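Side-chain contacts in DUF574 domain-containing protein (Thermobifida fusca, PDB 2QE6), which probably acts as an S-adenosylmethionine-dependent methyltransferase, holding S-adenosylmethionine in a Rossmann-like domain, although its substrate is not known: residues Y27-G32 and A39-A44; S196-G201 and V241-L246; N93-A98 and A122-D127; H168-D173 and R177-Y182. The protein carries 1 engineered substitution. All blocks are in the same frame, centred on the assembly; numbering follows the deposited sequence.

Contact 1. Residues Y27-G32 and A39-A44; sequences YDALLG and ADRALA. With SAM (S-adenosylmethionine), chain F.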
# COMPACT_ATOMS: atom_id res chain seq x y z
N TYR A 27 -10.33 5.74 -0.18
CA TYR A 27 -9.82 4.70 -1.07
C TYR A 27 -10.82 3.56 -1.09
O TYR A 27 -11.14 3.04 -2.13
CB TYR A 27 -8.47 4.25 -0.57
CG TYR A 27 -7.75 3.27 -1.40
CD1 TYR A 27 -7.08 3.65 -2.54
CD2 TYR A 27 -7.69 1.95 -1.03
CE1 TYR A 27 -6.38 2.71 -3.33
CE2 TYR A 27 -6.99 1.00 -1.80
CZ TYR A 27 -6.33 1.40 -2.96
OH TYR A 27 -5.63 0.49 -3.72
N ASP A 28 -11.37 3.22 0.06
CA ASP A 28 -12.41 2.19 0.13
C ASP A 28 -13.64 2.57 -0.75
O ASP A 28 -14.17 1.77 -1.50
CB ASP A 28 -12.88 2.05 1.56
CG ASP A 28 -13.80 0.90 1.73
OD1 ASP A 28 -13.29 -0.22 1.51
OD2 ASP A 28 -15.01 1.11 2.00
N ALA A 29 -14.08 3.82 -0.63
CA ALA A 29 -15.15 4.36 -1.45
C ALA A 29 -14.77 4.25 -2.95
O ALA A 29 -15.58 3.82 -3.75
CB ALA A 29 -15.42 5.84 -1.03
N LEU A 30 -13.55 4.63 -3.33
CA LEU A 30 -13.10 4.48 -4.72
C LEU A 30 -13.22 3.06 -5.25
O LEU A 30 -13.57 2.88 -6.41
CB LEU A 30 -11.68 4.94 -4.91
CG LEU A 30 -11.49 6.45 -4.86
CD1 LEU A 30 -10.00 6.79 -4.94
CD2 LEU A 30 -12.28 7.16 -5.99
N LEU A 31 -12.92 2.08 -4.40
CA LEU A 31 -13.06 0.65 -4.73
C LEU A 31 -14.46 0.08 -4.63
O LEU A 31 -14.66 -1.09 -4.93
CB LEU A 31 -12.10 -0.19 -3.85
CG LEU A 31 -10.62 0.15 -4.07
CD1 LEU A 31 -9.71 -0.55 -3.05
CD2 LEU A 31 -10.22 -0.20 -5.51
N GLY A 32 -15.44 0.88 -4.20
CA GLY A 32 -16.79 0.40 -4.03
C GLY A 32 -17.05 -0.35 -2.72
O GLY A 32 -17.99 -1.16 -2.64
N ALA A 39 -18.78 11.90 4.13
CA ALA A 39 -17.68 12.83 3.87
C ALA A 39 -16.65 12.13 3.01
O ALA A 39 -16.03 12.75 2.16
CB ALA A 39 -17.05 13.31 5.17
N ASP A 40 -16.47 10.83 3.19
CA ASP A 40 -15.52 10.09 2.37
C ASP A 40 -16.01 9.92 0.94
O ASP A 40 -15.24 10.09 0.03
CB ASP A 40 -15.23 8.72 2.95
CG ASP A 40 -14.79 8.80 4.37
OD1 ASP A 40 -13.73 9.43 4.58
OD2 ASP A 40 -15.50 8.28 5.24
N ARG A 41 -17.26 9.50 0.77
CA ARG A 41 -17.86 9.38 -0.56
C ARG A 41 -17.92 10.76 -1.26
O ARG A 41 -17.62 10.88 -2.46
CB ARG A 41 -19.23 8.74 -0.45
CG ARG A 41 -19.13 7.28 0.04
CD ARG A 41 -20.43 6.53 0.07
NE ARG A 41 -21.46 7.21 0.86
CZ ARG A 41 -21.65 7.05 2.16
NH1 ARG A 41 -20.88 6.23 2.87
NH2 ARG A 41 -22.60 7.72 2.76
N ALA A 42 -18.29 11.80 -0.54
CA ALA A 42 -18.26 13.15 -1.15
C ALA A 42 -16.86 13.50 -1.70
O ALA A 42 -16.73 14.06 -2.78
CB ALA A 42 -18.78 14.24 -0.18
N LEU A 43 -15.80 13.16 -0.98
CA LEU A 43 -14.48 13.54 -1.48
C LEU A 43 -14.06 12.62 -2.66
O LEU A 43 -13.41 13.07 -3.60
CB LEU A 43 -13.40 13.55 -0.37
CG LEU A 43 -11.94 13.87 -0.76
CD1 LEU A 43 -11.82 15.30 -1.35
CD2 LEU A 43 -11.03 13.66 0.45
N ALA A 44 -14.38 11.34 -2.58
CA ALA A 44 -14.09 10.44 -3.69
C ALA A 44 -14.79 10.94 -4.97
O ALA A 44 -14.18 10.96 -6.04
CB ALA A 44 -14.55 9.00 -3.34
N SAM F . -2.03 -0.21 0.94
CA SAM F . -3.46 -0.25 0.43
C SAM F . -3.45 -0.41 -1.07
O SAM F . -4.40 -0.94 -1.65
OXT SAM F . -2.50 0.03 -1.74
CB SAM F . -4.33 0.98 0.74
CG SAM F . -3.87 2.30 0.10
SD SAM F . -4.78 3.80 0.63
CE SAM F . -5.91 2.95 1.75
C5' SAM F . -3.56 4.34 1.84
C4' SAM F . -3.56 3.78 3.27
O4' SAM F . -2.37 4.20 3.94
C3' SAM F . -4.72 4.28 4.14
O3' SAM F . -5.41 3.20 4.75
C2' SAM F . -4.12 5.21 5.17
O2' SAM F . -4.86 5.32 6.39
C1' SAM F . -2.72 4.61 5.27
N9 SAM F . -1.77 5.60 5.77
C8 SAM F . -1.38 6.81 5.20
N7 SAM F . -0.46 7.40 6.02
C5 SAM F . -0.27 6.56 7.09
C6 SAM F . 0.57 6.66 8.21
N6 SAM F . 1.35 7.76 8.37
N1 SAM F . 0.54 5.62 9.12
C2 SAM F . -0.29 4.49 8.96
N3 SAM F . -1.13 4.40 7.85
C4 SAM F . -1.09 5.43 6.94

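Contact 2. Residues S196-G201 and V241-L246; sequences SLVDTG and VVYTAL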
# COMPACT_ATOMS: atom_id res chain seq x y z
N SER A 196 3.10 4.17 -5.78
CA SER A 196 3.10 5.59 -5.52
C SER A 196 2.42 6.31 -6.67
O SER A 196 2.62 5.97 -7.82
CB SER A 196 4.52 6.12 -5.44
OG SER A 196 4.53 7.56 -5.23
N LEU A 197 1.66 7.35 -6.33
CA LEU A 197 1.32 8.39 -7.25
C LEU A 197 2.59 8.92 -7.91
O LEU A 197 3.59 9.24 -7.23
CB LEU A 197 0.57 9.48 -6.47
CG LEU A 197 0.01 10.72 -7.17
CD1 LEU A 197 -0.95 10.37 -8.34
CD2 LEU A 197 -0.68 11.53 -6.09
N VAL A 198 2.56 9.07 -9.24
CA VAL A 198 3.77 9.37 -10.03
C VAL A 198 3.57 10.71 -10.73
O VAL A 198 2.45 11.09 -11.04
CB VAL A 198 4.14 8.22 -11.05
CG1 VAL A 198 3.15 8.17 -12.22
CG2 VAL A 198 5.60 8.38 -11.55
N ASP A 199 4.65 11.46 -10.90
CA ASP A 199 4.68 12.65 -11.75
C ASP A 199 5.52 12.26 -12.97
O ASP A 199 6.74 12.15 -12.88
CB ASP A 199 5.32 13.85 -11.03
CG ASP A 199 5.28 15.14 -11.82
OD1 ASP A 199 4.99 15.11 -13.02
OD2 ASP A 199 5.57 16.20 -11.25
N THR A 200 4.85 12.08 -14.11
CA THR A 200 5.50 11.94 -15.40
C THR A 200 5.04 13.11 -16.29
O THR A 200 4.98 12.98 -17.51
CB THR A 200 5.21 10.57 -16.04
OG1 THR A 200 3.80 10.40 -16.14
CG2 THR A 200 5.79 9.41 -15.19
N GLY A 201 4.69 14.25 -15.69
CA GLY A 201 4.30 15.44 -16.43
C GLY A 201 2.91 15.39 -17.04
O GLY A 201 2.61 16.07 -18.00
N VAL A 241 10.67 0.07 -11.93
CA VAL A 241 9.61 0.96 -11.49
C VAL A 241 8.83 1.38 -12.74
O VAL A 241 9.36 2.04 -13.62
CB VAL A 241 10.18 2.17 -10.71
CG1 VAL A 241 9.10 3.15 -10.37
CG2 VAL A 241 10.88 1.68 -9.41
N VAL A 242 7.59 0.91 -12.84
CA VAL A 242 6.78 1.09 -14.07
C VAL A 242 5.34 1.38 -13.67
O VAL A 242 4.96 1.13 -12.52
CB VAL A 242 6.80 -0.16 -14.94
CG1 VAL A 242 8.22 -0.44 -15.45
CG2 VAL A 242 6.20 -1.39 -14.18
N TYR A 243 4.55 1.93 -14.60
CA TYR A 243 3.14 2.16 -14.34
C TYR A 243 2.53 0.86 -13.78
O TYR A 243 2.91 -0.23 -14.16
CB TYR A 243 2.41 2.64 -15.59
CG TYR A 243 2.75 4.05 -16.05
CD1 TYR A 243 2.51 5.15 -15.23
CD2 TYR A 243 3.29 4.28 -17.30
CE1 TYR A 243 2.78 6.47 -15.66
CE2 TYR A 243 3.56 5.59 -17.73
CZ TYR A 243 3.30 6.68 -16.90
OH TYR A 243 3.55 7.97 -17.29
N THR A 244 1.64 0.98 -12.81
CA THR A 244 1.16 -0.18 -12.09
C THR A 244 0.64 -1.33 -13.00
O THR A 244 0.94 -2.49 -12.71
CB THR A 244 0.09 0.22 -10.98
OG1 THR A 244 -0.96 1.01 -11.57
CG2 THR A 244 0.74 1.03 -9.86
N ALA A 245 -0.08 -1.03 -14.08
CA ALA A 245 -0.64 -2.07 -14.95
C ALA A 245 0.45 -2.84 -15.76
O ALA A 245 0.19 -3.92 -16.30
CB ALA A 245 -1.65 -1.47 -15.89
N LEU A 246 1.64 -2.24 -15.86
CA LEU A 246 2.77 -2.78 -16.60
C LEU A 246 3.67 -3.68 -15.73
O LEU A 246 4.61 -4.29 -16.23
CB LEU A 246 3.61 -1.62 -17.19
CG LEU A 246 2.94 -0.68 -18.20
CD1 LEU A 246 3.92 0.38 -18.75
CD2 LEU A 246 2.31 -1.45 -19.36

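Contact 3. Residues N93-A98 and A122-D127; sequences NTHEVA and ALLAKD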
# COMPACT_ATOMS: atom_id res chain seq x y z
N ASN A 93 -7.22 -9.65 -0.11
CA ASN A 93 -6.26 -8.97 0.75
C ASN A 93 -4.93 -9.71 0.73
O ASN A 93 -4.86 -10.89 0.34
CB ASN A 93 -6.77 -8.91 2.19
CG ASN A 93 -8.07 -8.15 2.32
OD1 ASN A 93 -8.13 -6.97 1.98
ND2 ASN A 93 -9.11 -8.81 2.81
N THR A 94 -3.90 -9.01 1.20
CA THR A 94 -2.52 -9.54 1.24
C THR A 94 -2.38 -10.94 1.78
O THR A 94 -1.80 -11.79 1.10
CB THR A 94 -1.63 -8.60 2.03
OG1 THR A 94 -1.71 -7.32 1.41
CG2 THR A 94 -0.16 -9.08 2.06
N HIS A 95 -2.92 -11.19 2.97
CA HIS A 95 -2.75 -12.50 3.60
C HIS A 95 -3.46 -13.64 2.83
O HIS A 95 -3.04 -14.80 2.85
CB HIS A 95 -3.19 -12.43 5.06
CG HIS A 95 -4.67 -12.52 5.28
ND1 HIS A 95 -5.51 -11.43 5.21
CD2 HIS A 95 -5.46 -13.58 5.65
CE1 HIS A 95 -6.74 -11.79 5.50
NE2 HIS A 95 -6.74 -13.09 5.77
N GLU A 96 -4.54 -13.26 2.15
CA GLU A 96 -5.30 -14.19 1.32
C GLU A 96 -4.49 -14.57 0.09
O GLU A 96 -4.36 -15.72 -0.25
CB GLU A 96 -6.64 -13.55 0.95
CG GLU A 96 -7.60 -13.41 2.16
CD GLU A 96 -8.71 -12.35 1.97
OE1 GLU A 96 -8.76 -11.67 0.91
OE2 GLU A 96 -9.53 -12.20 2.90
N VAL A 97 -3.93 -13.58 -0.59
CA VAL A 97 -3.01 -13.86 -1.68
C VAL A 97 -1.81 -14.68 -1.19
O VAL A 97 -1.50 -15.72 -1.78
CB VAL A 97 -2.50 -12.54 -2.31
CG1 VAL A 97 -1.75 -12.86 -3.57
CG2 VAL A 97 -3.70 -11.66 -2.61
N ALA A 98 -1.17 -14.24 -0.11
CA ALA A 98 0.04 -14.91 0.39
C ALA A 98 -0.26 -16.35 0.75
O ALA A 98 0.48 -17.27 0.38
CB ALA A 98 0.62 -14.17 1.60
N ALA A 122 -12.02 -8.49 14.07
CA ALA A 122 -13.08 -9.44 13.72
C ALA A 122 -12.57 -10.52 12.75
O ALA A 122 -12.44 -11.69 13.13
CB ALA A 122 -14.27 -8.67 13.07
N LEU A 123 -12.25 -10.10 11.53
CA LEU A 123 -11.82 -11.03 10.46
C LEU A 123 -10.56 -11.90 10.81
O LEU A 123 -10.44 -13.01 10.29
CB LEU A 123 -11.63 -10.28 9.11
CG LEU A 123 -12.74 -9.40 8.46
CD1 LEU A 123 -12.18 -8.31 7.54
CD2 LEU A 123 -13.77 -10.20 7.66
N LEU A 124 -9.67 -11.43 11.70
CA LEU A 124 -8.33 -12.06 11.89
C LEU A 124 -8.00 -12.67 13.26
O LEU A 124 -6.85 -13.10 13.47
CB LEU A 124 -7.22 -11.07 11.58
CG LEU A 124 -7.21 -10.44 10.21
CD1 LEU A 124 -6.12 -9.45 10.23
CD2 LEU A 124 -7.00 -11.45 9.09
N ALA A 125 -8.94 -12.69 14.20
CA ALA A 125 -8.73 -13.40 15.48
C ALA A 125 -8.69 -14.92 15.25
O ALA A 125 -8.04 -15.65 16.01
CB ALA A 125 -9.79 -13.02 16.50
N LYS A 126 -9.38 -15.38 14.20
CA LYS A 126 -9.39 -16.79 13.78
C LYS A 126 -8.10 -17.25 13.01
O LYS A 126 -7.92 -18.44 12.74
CB LYS A 126 -10.63 -17.08 12.90
CG LYS A 126 -11.99 -16.90 13.59
N ASP A 127 -7.23 -16.30 12.64
CA ASP A 127 -6.01 -16.61 11.88
C ASP A 127 -4.77 -16.36 12.73
O ASP A 127 -4.43 -15.22 13.03
CB ASP A 127 -5.96 -15.81 10.59
CG ASP A 127 -4.80 -16.22 9.66
OD1 ASP A 127 -3.97 -17.10 10.03
OD2 ASP A 127 -4.73 -15.63 8.56

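Contact 4. Residues H168-D173 and R177-Y182; sequences HYLSPD and RVVGAY. With SAM (S-adenosylmethionine), chain F.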
# COMPACT_ATOMS: atom_id res chain seq x y z
N HIS A 168 3.16 8.01 -1.40
CA HIS A 168 2.77 9.40 -1.68
C HIS A 168 2.13 10.11 -0.46
O HIS A 168 1.77 11.26 -0.54
CB HIS A 168 1.84 9.48 -2.92
CG HIS A 168 0.68 8.52 -2.90
ND1 HIS A 168 0.75 7.24 -3.39
CD2 HIS A 168 -0.58 8.66 -2.41
CE1 HIS A 168 -0.41 6.64 -3.24
NE2 HIS A 168 -1.24 7.48 -2.63
N TYR A 169 1.99 9.40 0.67
CA TYR A 169 1.56 10.05 1.92
C TYR A 169 2.74 10.40 2.83
O TYR A 169 2.53 10.87 3.95
CB TYR A 169 0.53 9.15 2.68
CG TYR A 169 -0.69 8.88 1.84
CD1 TYR A 169 -1.48 9.93 1.36
CD2 TYR A 169 -1.01 7.60 1.46
CE1 TYR A 169 -2.56 9.70 0.52
CE2 TYR A 169 -2.09 7.35 0.65
CZ TYR A 169 -2.87 8.39 0.20
OH TYR A 169 -3.93 8.09 -0.61
N LEU A 170 3.98 10.14 2.36
CA LEU A 170 5.19 10.47 3.11
C LEU A 170 5.77 11.74 2.52
O LEU A 170 6.13 11.78 1.36
CB LEU A 170 6.25 9.34 3.06
CG LEU A 170 5.84 7.97 3.66
CD1 LEU A 170 6.94 6.91 3.53
CD2 LEU A 170 5.42 8.12 5.10
N SER A 171 5.90 12.76 3.34
CA SER A 171 6.34 14.06 2.85
C SER A 171 7.81 14.04 2.55
O SER A 171 8.53 13.18 3.06
CB SER A 171 6.05 15.17 3.87
OG SER A 171 6.68 14.92 5.11
N PRO A 172 8.27 15.00 1.73
CA PRO A 172 9.68 15.17 1.50
C PRO A 172 10.54 15.26 2.76
O PRO A 172 11.70 14.86 2.73
CB PRO A 172 9.73 16.50 0.73
CG PRO A 172 8.53 16.53 -0.01
CD PRO A 172 7.49 15.96 0.92
N ASP A 173 10.01 15.82 3.84
CA ASP A 173 10.85 16.00 5.03
C ASP A 173 11.02 14.75 5.88
O ASP A 173 11.96 14.66 6.64
CB ASP A 173 10.48 17.23 5.87
CG ASP A 173 9.03 17.33 6.20
OD1 ASP A 173 8.32 16.31 6.27
OD2 ASP A 173 8.59 18.49 6.40
N ARG A 177 14.29 9.18 5.88
CA ARG A 177 14.51 8.51 7.15
C ARG A 177 13.50 7.39 7.37
O ARG A 177 13.84 6.31 7.92
CB ARG A 177 14.45 9.53 8.31
CG ARG A 177 14.05 8.93 9.69
CD ARG A 177 13.70 9.98 10.76
NE ARG A 177 12.33 10.55 10.65
CZ ARG A 177 11.22 9.96 11.11
NH1 ARG A 177 11.25 8.77 11.69
NH2 ARG A 177 10.05 10.58 10.97
N VAL A 178 12.25 7.61 6.98
CA VAL A 178 11.19 6.62 7.25
C VAL A 178 11.40 5.35 6.41
O VAL A 178 11.45 4.24 6.96
CB VAL A 178 9.75 7.22 7.07
CG1 VAL A 178 8.70 6.09 6.99
CG2 VAL A 178 9.43 8.21 8.24
N VAL A 179 11.56 5.50 5.10
CA VAL A 179 11.70 4.31 4.24
C VAL A 179 13.05 3.64 4.52
O VAL A 179 13.13 2.42 4.54
CB VAL A 179 11.49 4.59 2.74
CG1 VAL A 179 11.60 3.28 1.91
CG2 VAL A 179 10.09 5.23 2.54
N GLY A 180 14.08 4.46 4.74
CA GLY A 180 15.40 3.95 5.13
C GLY A 180 15.39 3.10 6.39
O GLY A 180 16.12 2.12 6.48
N ALA A 181 14.59 3.47 7.39
CA ALA A 181 14.51 2.66 8.61
C ALA A 181 13.97 1.26 8.32
O ALA A 181 14.42 0.28 8.89
CB ALA A 181 13.63 3.36 9.64
N TYR A 182 12.97 1.15 7.47
CA TYR A 182 12.39 -0.15 7.17
C TYR A 182 13.37 -0.97 6.30
O TYR A 182 13.47 -2.16 6.49
CB TYR A 182 11.00 0.00 6.48
CG TYR A 182 9.92 0.64 7.37
CD1 TYR A 182 9.46 -0.02 8.50
CD2 TYR A 182 9.38 1.90 7.07
CE1 TYR A 182 8.47 0.54 9.34
CE2 TYR A 182 8.38 2.47 7.91
CZ TYR A 182 7.95 1.77 9.04
OH TYR A 182 6.99 2.28 9.89
N SAM F . -2.03 -0.21 0.94
CA SAM F . -3.46 -0.25 0.43
C SAM F . -3.45 -0.41 -1.07
O SAM F . -4.40 -0.94 -1.65
OXT SAM F . -2.50 0.03 -1.74
CB SAM F . -4.33 0.98 0.74
CG SAM F . -3.87 2.30 0.10
SD SAM F . -4.78 3.80 0.63
CE SAM F . -5.91 2.95 1.75
C5' SAM F . -3.56 4.34 1.84
C4' SAM F . -3.56 3.78 3.27
O4' SAM F . -2.37 4.20 3.94
C3' SAM F . -4.72 4.28 4.14
O3' SAM F . -5.41 3.20 4.75
C2' SAM F . -4.12 5.21 5.17
O2' SAM F . -4.86 5.32 6.39
C1' SAM F . -2.72 4.61 5.27
N9 SAM F . -1.77 5.60 5.77
C8 SAM F . -1.38 6.81 5.20
N7 SAM F . -0.46 7.40 6.02
C5 SAM F . -0.27 6.56 7.09
C6 SAM F . 0.57 6.66 8.21
N6 SAM F . 1.35 7.76 8.37
N1 SAM F . 0.54 5.62 9.12
C2 SAM F . -0.29 4.49 8.96
N3 SAM F . -1.13 4.40 7.85
C4 SAM F . -1.09 5.43 6.94
O HOH W 1 13.97 12.07 6.19
O HOH W 2 13.32 12.82 8.87

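Contact 1. Residues Y27-G32 and A39-A44
Asp-40 turns its backbone O toward the CB of Ala-29, a distant approach of 4.4 Å. Its carboxylate is engaged elsewhere: OD1 takes the N-H of Thr-22 and OD2 that of Phe-37, so a buried acid is supplied with backbone donors. One residue on, Arg-41 offers only the root of its side chain, CG lying 4.1 Å from the CB of Ala-29. The chain then bends at chi3 (-55°), and a long, flexible arginine suits this exposed margin, where CG packs and the guanidinium bonds through NH1 to Asn-36 OD1. The two helices, 23-30 and 38-48, follow one another closely and come before the first strand of the Rossmann-like methyltransferase core; Gly-32 ends the first of them in a Schellman motif, its positive phi (81°) being easy for glycine, with Gly-32 N bonded to Ala-29 O at 3.0 Å. Farther along, Ala-44 brings the second helix against the first. Its CB sits 4.0 Å from the CB of Ala-29 and 3.9 Å from the CD2 of Leu-30, which reaches across by its branched end. The two alanine methyls meet off-axis at van der Waals distance, and so small a side chain suits a place where the helices come close. The far flank of helix 23-30 faces S-adenosylmethionine: Tyr-27, CG anti to the backbone N (chi1 -175°), swings its ring under the ligand, whose SD stands 3.6 Å above one face, toward the rim. The Tyr-27 OH gives the ligand carboxylate atom O a weak hydrogen bond of 2.8 Å and also bonds Asn-61 ND2.

Contact 2. Residues S196-G201 and V241-L246
Tyr-243 reaches from the end of its strand to touch Val-198 and Thr-200 with the outer half of its ring. From CB the chain leaves with CG beside the backbone N and anti to the carbonyl carbon (chi1 -71°), which carries the ring across to residues 196-201. On the way out, the first ring atom to meet residues 196-201 is CE1: CG1 of Val-198 lies 3.9 Å from it, the two side chains crossing at about a right angle. A branched valine suits the spot because one methyl can reach the ring while the residue stays buried. Next, CZ has CG2 of Thr-200 at 4.1 Å. At the tip, the Tyr-243 OH and Thr-200 OG1 share a hydrogen bond of 2.7 Å, the threonine oxygen lying in the ring plane at its edge. The two side chains come from opposite directions, and threonine fits by supplying a hydroxyl for the phenol and a methyl for the carbon beside it. The Tyr-243 side chain also has a sulfate ion about 3 Å away at the nearest atoms, probably from the crystallisation liquor. The loop that presents Thr-200 is shaped by an Asx turn: Asp-199 OD1 accepts from Gly-201 N at 2.8 Å, while its OD2 takes Gln-206 NE2. Strands 191-197 and 235-243 are not neighbours in the sheet; strand 265-271 runs between them, antiparallel to both, and its Met-266 touches Val-198, Thr-200 and Tyr-243, while Ile-227 of helix 224-229 packs on Val-198.

Contact 3. Residues N93-A98 and A122-D127
Helices 94-101 and 114-124 of the Rossmann-like fold, which follow strands 80-84 and 106-111 in turn, meet at the surface where the imidazole of His-95 receives Leu-124. It is a CH-pi contact: the methyl CD2 of Leu-124 stands over the ring face, 3.9 Å from the centroid of the His-95 ring and 27° off its normal, nearest to CE1 at 3.6 Å. A leucine suits this place because its fork carries a methyl out to the ring. With His-95 CG between the backbone N and the carbonyl carbon (chi1 81°), the ring is brought alongside Leu-124 and Asp-127, and a hydrogen bond from ND1 to Tyr-109 OH helps fix its rotation. Asp-127 slides past in the opposite direction, its OD2 3.6 Å from His-95 CD2, with the ring and carboxylate planes 50° apart. Thr-130 OG1 and Gln-99 NE2 both bond to OD2, so this oxygen ties the turn after helix 114-124 to strand 130-134 and helix 94-101. With a serine at His-95, Tyr-109 OH would probably lose its imidazole partner and the Leu-124 methyl the ring face it packs on. At the start of helix 94-101, Glu-96 OE1 accepts from the N-H of the N-cap residue, Asn-93 N, at 2.7 Å. Strand 130-134 lies beneath, Thr-130 touching both His-95 and Leu-124 and Val-132 touching Leu-124, while Val-107 of strand 106-111 touches the histidine.

Contact 4. Residues H168-D173 and R177-Y182
The apolar part of the contact is a single methyl, CD1 of Leu-170, set against two valines of the next helix: it lies 3.7 Å from CG2 of Val-179 and 4.0 Å from CG1 of Val-178. With Leu-170 CG anti to the carbonyl carbon (chi1 -61°), the slim leucine fork reaches the helix, and the beta-branched valines offer methyls close to their backbone. The polar part runs through water: Asp-173 O accepts from two waters, weakly from one that accepts from Arg-177 N at 2.9 Å, and from another that accepts from Arg-177 NE at 3.0 Å. Ligand contacts come from Tyr-169, whose CE2 is 3.6 Å from C5' of S-adenosylmethionine and whose CD2 is 3.8 Å from the adenine atom C8, while CD2 of His-168 lies over one face of its ring. Cutting Tyr-169 back to a valine is likely to open a gap beside C5' and C8. The loop and helix 175-185 stand over the sheet, with Leu-170 on Leu-163 of strand 160-163, Val-179 on Leu-192 and Met-194 of strand 191-197, and Tyr-182 on helix 140-145.

How the contacts relate
Along the chain the contacts follow one another without nesting: contact 1, contact 3, contact 4, then contact 2. Contacts 1 and 4, their centres 25 Å apart, both touch S-adenosylmethionine, one from helix 23-30 and the other from the loop after strand 160-163. Contact 3 lies toward the 130-134 edge of the sheet and contact 2 toward the 235-243 edge, on opposite sides of the chain's centre and 28 Å apart between centres. Contacts 2 and 4 are 18 Å apart between centres yet meet, His-168 packing against Ser-196 and Leu-197, since the loop after strand 160-163 lies beside the end of neighbouring strand 191-197. Together they lie at the cofactor pocket and toward both edges of a seven-stranded sheet in the order 3-2-1-4-5-7-6, that of class I methyltransferases.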